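Local coordinates for alpha-toxin (Clostridium novyi, PDB 2VK9), which is a large clostridial toxin whose catalytic domain, modelled here, has a glycosyltransferase fold of the GT-A class embedded among many helices, at residues L100-I105 and C283-L288; N128-Y133 and G235-N240; Y133-L138 and N226-M231. All coordinates share one frame; numbering follows the deposited sequence.

Contact 1 of 3, residues L100-I105 and C283-L288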
loop_
_atom_site.group_PDB
_atom_site.type_symbol
_atom_site.label_atom_id
_atom_site.label_comp_id
_atom_site.label_asym_id
_atom_site.label_seq_id
_atom_site.Cartn_x
_atom_site.Cartn_y
_atom_site.Cartn_z
ATOM N N LEU A 100 5.894 -2.637 -16.664
ATOM C CA LEU A 100 6.094 -3.238 -15.360
ATOM C C LEU A 100 7.033 -2.341 -14.583
ATOM O O LEU A 100 8.134 -2.054 -15.040
ATOM C CB LEU A 100 6.674 -4.641 -15.512
ATOM C CG LEU A 100 7.095 -5.421 -14.265
ATOM C CD1 LEU A 100 5.916 -5.649 -13.345
ATOM C CD2 LEU A 100 7.712 -6.741 -14.673
ATOM N N SER A 101 6.598 -1.878 -13.419
ATOM C CA SER A 101 7.397 -0.911 -12.682
ATOM C C SER A 101 7.767 -1.399 -11.308
ATOM O O SER A 101 6.965 -2.031 -10.635
ATOM C CB SER A 101 6.663 0.415 -12.568
ATOM O OG SER A 101 6.481 0.996 -13.848
ATOM N N PHE A 102 8.995 -1.104 -10.899
ATOM C CA PHE A 102 9.457 -1.372 -9.546
ATOM C C PHE A 102 10.007 -0.071 -9.005
ATOM O O PHE A 102 10.383 0.812 -9.771
ATOM C CB PHE A 102 10.559 -2.427 -9.550
ATOM C CG PHE A 102 10.143 -3.740 -10.132
ATOM C CD1 PHE A 102 10.275 -3.983 -11.486
ATOM C CD2 PHE A 102 9.625 -4.740 -9.324
ATOM C CE1 PHE A 102 9.890 -5.204 -12.028
ATOM C CE2 PHE A 102 9.237 -5.961 -9.855
ATOM C CZ PHE A 102 9.370 -6.194 -11.212
ATOM N N ILE A 103 10.039 0.056 -7.688
ATOM C CA ILE A 103 10.629 1.220 -7.033
ATOM C C ILE A 103 11.642 0.738 -6.014
ATOM O O ILE A 103 11.368 -0.201 -5.271
ATOM C CB ILE A 103 9.575 2.014 -6.250
ATOM C CG1 ILE A 103 8.510 2.580 -7.188
ATOM C CG2 ILE A 103 10.236 3.101 -5.380
ATOM C CD1 ILE A 103 7.348 3.140 -6.449
ATOM N N TRP A 104 12.810 1.365 -5.983
ATOM C CA TRP A 104 13.696 1.222 -4.841
ATOM C C TRP A 104 14.314 2.564 -4.506
ATOM O O TRP A 104 15.194 3.017 -5.221
ATOM C CB TRP A 104 14.793 0.162 -5.055
ATOM C CG TRP A 104 15.516 -0.062 -3.768
ATOM C CD1 TRP A 104 16.680 0.521 -3.373
ATOM C CD2 TRP A 104 15.070 -0.853 -2.658
ATOM N NE1 TRP A 104 17.012 0.123 -2.105
ATOM C CE2 TRP A 104 16.040 -0.721 -1.637
ATOM C CE3 TRP A 104 13.956 -1.677 -2.433
ATOM C CZ2 TRP A 104 15.932 -1.383 -0.402
ATOM C CZ3 TRP A 104 13.846 -2.332 -1.201
ATOM C CH2 TRP A 104 14.834 -2.183 -0.206
ATOM N N ILE A 105 13.870 3.196 -3.422
ATOM C CA ILE A 105 14.367 4.528 -3.085
ATOM C C ILE A 105 15.066 4.644 -1.735
ATOM O O ILE A 105 14.813 3.856 -0.833
ATOM C CB ILE A 105 13.258 5.583 -3.143
ATOM C CG1 ILE A 105 12.027 5.125 -2.356
ATOM C CG2 ILE A 105 12.896 5.874 -4.589
ATOM C CD1 ILE A 105 11.065 6.250 -2.024
ATOM N N CYS A 283 4.958 -3.683 -9.213
ATOM C CA CYS A 283 5.314 -4.805 -8.372
ATOM C C CYS A 283 6.366 -4.464 -7.330
ATOM O O CYS A 283 7.261 -3.659 -7.556
ATOM C CB CYS A 283 5.776 -5.984 -9.218
ATOM S SG CYS A 283 5.955 -7.499 -8.266
ATOM N N ASP A 284 6.225 -5.100 -6.176
ATOM C CA ASP A 284 7.187 -5.022 -5.104
ATOM C C ASP A 284 8.355 -5.940 -5.445
ATOM O O ASP A 284 8.147 -7.059 -5.935
ATOM C CB ASP A 284 6.516 -5.513 -3.836
ATOM C CG ASP A 284 7.069 -4.869 -2.590
ATOM O OD1 ASP A 284 8.121 -5.356 -2.085
ATOM O OD2 ASP A 284 6.427 -3.891 -2.112
ATOM N N LEU A 285 9.580 -5.478 -5.192
ATOM C CA LEU A 285 10.784 -6.285 -5.448
ATOM C C LEU A 285 10.920 -7.581 -4.606
ATOM O O LEU A 285 11.822 -8.392 -4.839
ATOM C CB LEU A 285 12.038 -5.421 -5.342
ATOM C CG LEU A 285 12.378 -4.642 -6.611
ATOM C CD1 LEU A 285 13.212 -3.403 -6.311
ATOM C CD2 LEU A 285 13.083 -5.545 -7.611
ATOM N N ASP A 286 10.019 -7.780 -3.647
ATOM C CA ASP A 286 9.963 -9.022 -2.879
ATOM C C ASP A 286 9.199 -10.126 -3.583
ATOM O O ASP A 286 9.300 -11.277 -3.202
ATOM C CB ASP A 286 9.295 -8.762 -1.540
ATOM C CG ASP A 286 10.140 -7.911 -0.642
ATOM O OD1 ASP A 286 11.350 -7.752 -0.948
ATOM O OD2 ASP A 286 9.597 -7.410 0.368
ATOM N N PHE A 287 8.407 -9.771 -4.585
ATOM C CA PHE A 287 7.620 -10.754 -5.303
ATOM C C PHE A 287 8.377 -11.204 -6.530
ATOM O O PHE A 287 9.335 -10.559 -6.952
ATOM C CB PHE A 287 6.269 -10.175 -5.702
ATOM C CG PHE A 287 5.321 -9.973 -4.545
ATOM C CD1 PHE A 287 5.754 -10.084 -3.222
ATOM C CD2 PHE A 287 3.994 -9.641 -4.782
ATOM C CE1 PHE A 287 4.870 -9.885 -2.157
ATOM C CE2 PHE A 287 3.105 -9.437 -3.722
ATOM C CZ PHE A 287 3.545 -9.558 -2.410
ATOM N N LEU A 288 7.952 -12.327 -7.089
ATOM C CA LEU A 288 8.587 -12.896 -8.255
ATOM C C LEU A 288 7.484 -13.272 -9.201
ATOM O O LEU A 288 6.326 -13.303 -8.794
ATOM C CB LEU A 288 9.393 -14.127 -7.858
ATOM C CG LEU A 288 10.745 -13.844 -7.200
ATOM C CD1 LEU A 288 11.306 -15.088 -6.554
ATOM C CD2 LEU A 288 11.731 -13.302 -8.210
HETATM O O HOH W 1 8.780 -1.862 -6.283
#
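The contact lies at the DXD motif of the GT-A fold, here Asp284-Leu285-Asp286, where Cys283 and Leu285 pack against Phe102 on the neighbouring parallel strand. A single direct backbone bond joins the two segments: Cys283 N donates to Ser101 O at 3.0 Å, almost straight at 172°. One step further along, the strands have begun to part and a water takes over the bridging, accepting from Ile103 N at 2.7 Å and donating to Cys283 O. The ladder thus changes from direct to water-mediated pairing just where the chain leaves the sheet.

Phe102 illustrates how one ring can serve both the last strand residue and the turn that follows. With CG anti to the carbonyl carbon (chi1 -59°), the ring points across the path of residues 283-285, and its CD2 and CE2 side meets Cys283 and Leu285. CE2 lies 3.5 Å from Cys283 CB, while CD2 approaches Leu285 CG at 3.9 Å. The thiol takes a more distant place, Cys283 SG standing 5.2 Å from the centroid of the Phe102 ring in an oblique sulfur-aromatic contact. Leu285 also reaches beyond Phe102: its CD1 touches Trp104 CB at 4.1 Å and comes near the carbonyl oxygen of Ile103. Tyr117 and Trp120 of helix 111-123 bring further aromatic rings to Phe102.

The two aspartates are held in a type I turn, closed by a bond from Phe287 N to Asp284 O (3.0 Å). Within it, Asp286 N makes a weak bond to Asp284 OD1, and the Asp286 carboxylate is hydrogen-bonded through OD2 to Ser523 OG. A buried leucine between two acidic residues, packed on the adjacent parallel strand, is how this chain presents the DXD loop that in GT-A relatives lies at the metal site.

Contact 2 of 3, residues N128-Y133 and G235-N240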
loop_
_atom_site.group_PDB
_atom_site.type_symbol
_atom_site.label_atom_id
_atom_site.label_comp_id
_atom_site.label_asym_id
_atom_site.label_seq_id
_atom_site.Cartn_x
_atom_site.Cartn_y
_atom_site.Cartn_z
ATOM N N ASN A 128 7.804 -3.225 -21.136
ATOM C CA ASN A 128 8.794 -2.227 -20.803
ATOM C C ASN A 128 8.904 -2.253 -19.292
ATOM O O ASN A 128 7.941 -1.927 -18.573
ATOM C CB ASN A 128 8.398 -0.836 -21.297
ATOM C CG ASN A 128 8.420 -0.723 -22.814
ATOM O OD1 ASN A 128 9.097 -1.483 -23.489
ATOM N ND2 ASN A 128 7.676 0.233 -23.350
ATOM N N ILE A 129 10.070 -2.688 -18.817
ATOM C CA ILE A 129 10.313 -2.861 -17.403
ATOM C C ILE A 129 11.176 -1.722 -16.900
ATOM O O ILE A 129 12.218 -1.418 -17.483
ATOM C CB ILE A 129 10.949 -4.222 -17.107
ATOM C CG1 ILE A 129 10.008 -5.337 -17.562
ATOM C CG2 ILE A 129 11.203 -4.365 -15.624
ATOM C CD1 ILE A 129 10.582 -6.722 -17.479
ATOM N N ARG A 130 10.732 -1.070 -15.835
ATOM C CA ARG A 130 11.486 0.038 -15.277
ATOM C C ARG A 130 11.618 -0.124 -13.788
ATOM O O ARG A 130 10.756 -0.694 -13.129
ATOM C CB ARG A 130 10.806 1.373 -15.564
ATOM C CG ARG A 130 10.861 1.879 -16.992
ATOM C CD ARG A 130 9.945 3.091 -17.090
ATOM N NE ARG A 130 9.606 3.486 -18.453
ATOM C CZ ARG A 130 8.629 2.952 -19.186
ATOM N NH1 ARG A 130 7.867 1.973 -18.712
ATOM N NH2 ARG A 130 8.412 3.402 -20.410
ATOM N N LEU A 131 12.726 0.387 -13.270
ATOM C CA LEU A 131 13.005 0.407 -11.854
ATOM C C LEU A 131 13.257 1.858 -11.487
ATOM O O LEU A 131 14.157 2.502 -12.009
ATOM C CB LEU A 131 14.213 -0.477 -11.559
ATOM C CG LEU A 131 14.847 -0.585 -10.169
ATOM C CD1 LEU A 131 13.801 -0.725 -9.096
ATOM C CD2 LEU A 131 15.687 -1.827 -10.187
ATOM N N PHE A 132 12.422 2.385 -10.609
ATOM C CA PHE A 132 12.447 3.796 -10.326
ATOM C C PHE A 132 13.194 4.036 -9.048
ATOM O O PHE A 132 13.034 3.296 -8.090
ATOM C CB PHE A 132 11.024 4.331 -10.230
ATOM C CG PHE A 132 10.336 4.426 -11.558
ATOM C CD1 PHE A 132 9.527 3.393 -12.011
ATOM C CD2 PHE A 132 10.512 5.543 -12.365
ATOM C CE1 PHE A 132 8.894 3.479 -13.254
ATOM C CE2 PHE A 132 9.884 5.634 -13.607
ATOM C CZ PHE A 132 9.076 4.605 -14.051
ATOM N N TYR A 133 14.035 5.059 -9.047
ATOM C CA TYR A 133 14.731 5.461 -7.846
ATOM C C TYR A 133 14.897 6.974 -7.809
ATOM O O TYR A 133 14.631 7.663 -8.795
ATOM C CB TYR A 133 16.075 4.758 -7.762
ATOM C CG TYR A 133 17.209 5.417 -8.517
ATOM C CD1 TYR A 133 17.203 5.492 -9.909
ATOM C CD2 TYR A 133 18.314 5.930 -7.831
ATOM C CE1 TYR A 133 18.253 6.065 -10.599
ATOM C CE2 TYR A 133 19.378 6.508 -8.507
ATOM C CZ TYR A 133 19.343 6.574 -9.897
ATOM O OH TYR A 133 20.396 7.154 -10.581
ATOM N N GLY A 235 20.357 0.077 -14.658
ATOM C CA GLY A 235 19.620 0.874 -15.626
ATOM C C GLY A 235 18.352 1.400 -15.013
ATOM O O GLY A 235 17.311 1.400 -15.649
ATOM N N ALA A 236 18.445 1.831 -13.760
ATOM C CA ALA A 236 17.316 2.415 -13.060
ATOM C C ALA A 236 16.995 3.772 -13.649
ATOM O O ALA A 236 17.885 4.470 -14.130
ATOM C CB ALA A 236 17.619 2.543 -11.603
ATOM N N THR A 237 15.721 4.141 -13.628
ATOM C CA THR A 237 15.337 5.451 -14.100
ATOM C C THR A 237 15.191 6.379 -12.901
ATOM O O THR A 237 14.616 6.007 -11.881
ATOM C CB THR A 237 14.056 5.414 -15.000
ATOM O OG1 THR A 237 12.910 5.130 -14.209
ATOM C CG2 THR A 237 14.153 4.324 -16.059
ATOM N N ASP A 238 15.748 7.575 -13.020
ATOM C CA ASP A 238 15.674 8.575 -11.967
ATOM C C ASP A 238 14.349 9.323 -12.070
ATOM O O ASP A 238 13.956 9.735 -13.162
ATOM C CB ASP A 238 16.838 9.544 -12.132
ATOM C CG ASP A 238 16.852 10.648 -11.090
ATOM O OD1 ASP A 238 16.245 10.492 -10.004
ATOM O OD2 ASP A 238 17.510 11.678 -11.368
ATOM N N ILE A 239 13.666 9.496 -10.937
ATOM C CA ILE A 239 12.346 10.144 -10.920
ATOM C C ILE A 239 12.412 11.671 -11.029
ATOM O O ILE A 239 11.494 12.290 -11.556
ATOM C CB ILE A 239 11.461 9.688 -9.723
ATOM C CG1 ILE A 239 12.103 10.008 -8.371
ATOM C CG2 ILE A 239 11.184 8.206 -9.801
ATOM C CD1 ILE A 239 11.515 11.188 -7.670
ATOM N N ASN A 240 13.505 12.264 -10.547
ATOM C CA ASN A 240 13.734 13.715 -10.637
ATOM C C ASN A 240 13.705 14.251 -12.063
ATOM O O ASN A 240 13.511 15.443 -12.293
ATOM C CB ASN A 240 15.092 14.074 -10.036
ATOM C CG ASN A 240 15.185 13.738 -8.578
ATOM O OD1 ASN A 240 15.694 12.686 -8.218
ATOM N ND2 ASN A 240 14.687 14.622 -7.723
HETATM O O HOH W 2 14.509 1.361 -15.291
#
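Three backbone hydrogen bonds join Leu131 and Tyr133 to residues 237-239 in the pattern of a parallel beta ladder, here at the outer margin of the GT-A sheet. Thr237 N donates to Leu131 O at 2.8 Å, Thr237 O accepts from Tyr133 N at 3.0 Å, and Ile239 N reaches Tyr133 O, also at 3.0 Å. The series begins with a water that accepts from Leu131 N and donates to Gly235 O, the glycine being the positive-phi residue of the Schellman motif that ends helix 217-234.

Phe132 and Thr237 project from one side of this pair, Tyr133 and Asp238 from the other. Ile239 CG2 packs on Phe132 CD2 at 3.8 Å. Tyr133 holds CG between its backbone N and carbonyl carbon (chi1 84°), a setting that swings the ring toward the neighbouring strand, where CD1 comes 3.4 Å from Ala236 CB, obliquely to the ring, while its hydroxyl is bonded to Asn228. Asp238 OD1 accepts from the backbone N of Lys135 in the loop that follows Tyr133. On the Phe132 side, Thr237 OG1 comes obliquely to the ring, 3.1 Å from Phe132 CD2.

Contact 3 of 3, residues Y133-L138 and N226-M231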
loop_
_atom_site.group_PDB
_atom_site.type_symbol
_atom_site.label_atom_id
_atom_site.label_comp_id
_atom_site.label_asym_id
_atom_site.label_seq_id
_atom_site.Cartn_x
_atom_site.Cartn_y
_atom_site.Cartn_z
ATOM N N TYR A 133 14.035 5.059 -9.047
ATOM C CA TYR A 133 14.731 5.461 -7.846
ATOM C C TYR A 133 14.897 6.974 -7.809
ATOM O O TYR A 133 14.631 7.663 -8.795
ATOM C CB TYR A 133 16.075 4.758 -7.762
ATOM C CG TYR A 133 17.209 5.417 -8.517
ATOM C CD1 TYR A 133 17.203 5.492 -9.909
ATOM C CD2 TYR A 133 18.314 5.930 -7.831
ATOM C CE1 TYR A 133 18.253 6.065 -10.599
ATOM C CE2 TYR A 133 19.378 6.508 -8.507
ATOM C CZ TYR A 133 19.343 6.574 -9.897
ATOM O OH TYR A 133 20.396 7.154 -10.581
ATOM N N ASP A 134 15.321 7.485 -6.664
ATOM C CA ASP A 134 15.488 8.907 -6.492
ATOM C C ASP A 134 16.964 9.223 -6.258
ATOM O O ASP A 134 17.486 9.124 -5.127
ATOM C CB ASP A 134 14.614 9.402 -5.345
ATOM C CG ASP A 134 14.612 10.902 -5.224
ATOM O OD1 ASP A 134 15.555 11.557 -5.710
ATOM O OD2 ASP A 134 13.657 11.439 -4.634
ATOM N N LYS A 135 17.618 9.601 -7.353
ATOM C CA LYS A 135 19.040 9.917 -7.391
ATOM C C LYS A 135 19.390 10.974 -6.359
ATOM O O LYS A 135 20.477 10.958 -5.777
ATOM C CB LYS A 135 19.406 10.418 -8.789
ATOM C CG LYS A 135 20.867 10.666 -9.017
ATOM C CD LYS A 135 21.095 11.371 -10.331
ATOM C CE LYS A 135 22.547 11.217 -10.756
ATOM N NZ LYS A 135 23.018 12.342 -11.616
ATOM N N ASN A 136 18.455 11.885 -6.125
ATOM C CA ASN A 136 18.710 13.012 -5.245
ATOM C C ASN A 136 18.556 12.691 -3.773
ATOM O O ASN A 136 18.951 13.492 -2.919
ATOM C CB ASN A 136 17.841 14.206 -5.631
ATOM C CG ASN A 136 18.376 14.953 -6.840
ATOM O OD1 ASN A 136 17.803 15.952 -7.244
ATOM N ND2 ASN A 136 19.482 14.482 -7.411
ATOM N N SER A 137 17.994 11.523 -3.473
ATOM C CA SER A 137 17.737 11.150 -2.093
ATOM C C SER A 137 18.111 9.687 -1.890
ATOM O O SER A 137 17.255 8.783 -1.961
ATOM C CB SER A 137 16.281 11.430 -1.730
ATOM O OG SER A 137 15.447 10.385 -2.177
ATOM N N LEU A 138 19.406 9.467 -1.658
ATOM C CA LEU A 138 19.976 8.129 -1.614
ATOM C C LEU A 138 20.568 7.869 -0.235
ATOM O O LEU A 138 21.234 6.846 -0.002
ATOM C CB LEU A 138 21.078 8.004 -2.668
ATOM C CG LEU A 138 20.673 7.772 -4.114
ATOM C CD1 LEU A 138 21.783 8.216 -5.038
ATOM C CD2 LEU A 138 20.394 6.324 -4.309
ATOM N N ASN A 226 28.498 5.165 -4.460
ATOM C CA ASN A 226 28.270 3.737 -4.461
ATOM C C ASN A 226 26.810 3.411 -4.745
ATOM O O ASN A 226 26.510 2.702 -5.710
ATOM C CB ASN A 226 28.748 3.106 -3.152
ATOM C CG ASN A 226 30.267 3.040 -3.060
ATOM O OD1 ASN A 226 30.967 3.099 -4.073
ATOM N ND2 ASN A 226 30.783 2.920 -1.839
ATOM N N ASN A 227 25.915 3.962 -3.926
ATOM C CA ASN A 227 24.480 3.830 -4.136
ATOM C C ASN A 227 24.040 4.181 -5.565
ATOM O O ASN A 227 23.296 3.431 -6.188
ATOM C CB ASN A 227 23.709 4.690 -3.132
ATOM C CG ASN A 227 23.810 4.175 -1.697
ATOM O OD1 ASN A 227 24.521 3.212 -1.411
ATOM N ND2 ASN A 227 23.086 4.827 -0.787
ATOM N N ASN A 228 24.516 5.307 -6.088
ATOM C CA ASN A 228 24.133 5.722 -7.427
ATOM C C ASN A 228 24.708 4.856 -8.551
ATOM O O ASN A 228 23.996 4.504 -9.499
ATOM C CB ASN A 228 24.439 7.203 -7.662
ATOM C CG ASN A 228 23.641 7.777 -8.816
ATOM O OD1 ASN A 228 22.468 7.448 -9.005
ATOM N ND2 ASN A 228 24.272 8.619 -9.606
ATOM N N ASN A 229 25.983 4.502 -8.444
ATOM C CA ASN A 229 26.619 3.653 -9.454
ATOM C C ASN A 229 25.932 2.302 -9.599
ATOM O O ASN A 229 25.854 1.748 -10.700
ATOM C CB ASN A 229 28.102 3.436 -9.144
ATOM C CG ASN A 229 28.935 4.679 -9.344
ATOM O OD1 ASN A 229 28.501 5.661 -9.949
ATOM N ND2 ASN A 229 30.145 4.644 -8.826
ATOM N N LYS A 230 25.436 1.773 -8.489
ATOM C CA LYS A 230 24.747 0.516 -8.537
ATOM C C LYS A 230 23.442 0.675 -9.319
ATOM O O LYS A 230 23.127 -0.148 -10.171
ATOM C CB LYS A 230 24.508 -0.020 -7.125
ATOM C CG LYS A 230 24.186 -1.492 -7.105
ATOM C CD LYS A 230 24.022 -2.028 -5.711
ATOM C CE LYS A 230 23.932 -3.541 -5.775
ATOM N NZ LYS A 230 23.777 -4.156 -4.443
ATOM N N MET A 231 22.706 1.751 -9.046
ATOM C CA MET A 231 21.475 2.039 -9.761
ATOM C C MET A 231 21.717 2.287 -11.259
ATOM O O MET A 231 20.944 1.809 -12.096
ATOM C CB MET A 231 20.738 3.209 -9.114
ATOM C CG MET A 231 20.468 3.050 -7.619
ATOM S SD MET A 231 19.615 1.518 -7.157
ATOM C CE MET A 231 17.927 1.855 -7.646
#
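The Tyr133 ring has Met231 laid over one face and the amide oxygen of Asn228 at its edge. Met231 CB stands 3.7 Å from the centroid of the Tyr133 ring, only 15° off the normal, a CH-pi contact displaced toward the rim. Bends at chi2 and chi3 fold the rest of the methionine back along the ring, running opposite to the tyrosine, and bring its CE within 3.4 Å of Tyr133 CB. The sulfur lies obliquely, with Met231 SD 5.1 Å from the centroid of that ring, a Met-aromatic contact.

At the phenol end, Tyr133 OH donates to Asn228 OD1 at 2.6 Å. The hydroxyl lies in the carbonyl plane of the amide, and the two flat groups are turned 33° apart. Asn228 reaches the tyrosine with CG anti to its backbone N (chi1 -160°), which leads the amide off the helix flank. The extended Lys135 chain crosses the same amide, its CE 3.3 Å from Asn228 ND2.

Asn227, one residue earlier on the helix, makes the second polar link: its ND2 donates to Leu138 O at 2.8 Å, with the acceptor in the plane of the asparagine amide. The leucine divides its branches between the pair, CD2 against Asn227 CB and CD1 against Asn228 CB.

Asp134 starts the loop with an Asx turn, its OD1 accepting from Asn136 N. The Tyr133-Asn228 and Leu138-Asn227 bonds fasten the loop from strand 128-133 to helix 140-157 onto the flank of helix 217-234, while Tyr253, bonded to Asp134 OD2, links it to helix 247-259.

How the contacts relate
From the N terminus, strand 99-103 opens the largest loop, which contact 1 closes only when the chain returns at 283-288. Strand 128-133 and the loop after it come next, followed by a mainly helical excursion ending in helix 217-234. Contact 3 closes this inner loop first, and contact 2 closes around it a few residues later, so the three nest without crossing. Contacts 2 and 3 share Tyr133 and are joined again by Met231 O and Ala236 N at the helix end. Contacts 1 and 2 meet through neighbouring strands, where Phe102 O and Phe132 N probably bond. Together they join the DXD loop and the parallel strands of the sheet to helix 217-234, which packs beside them.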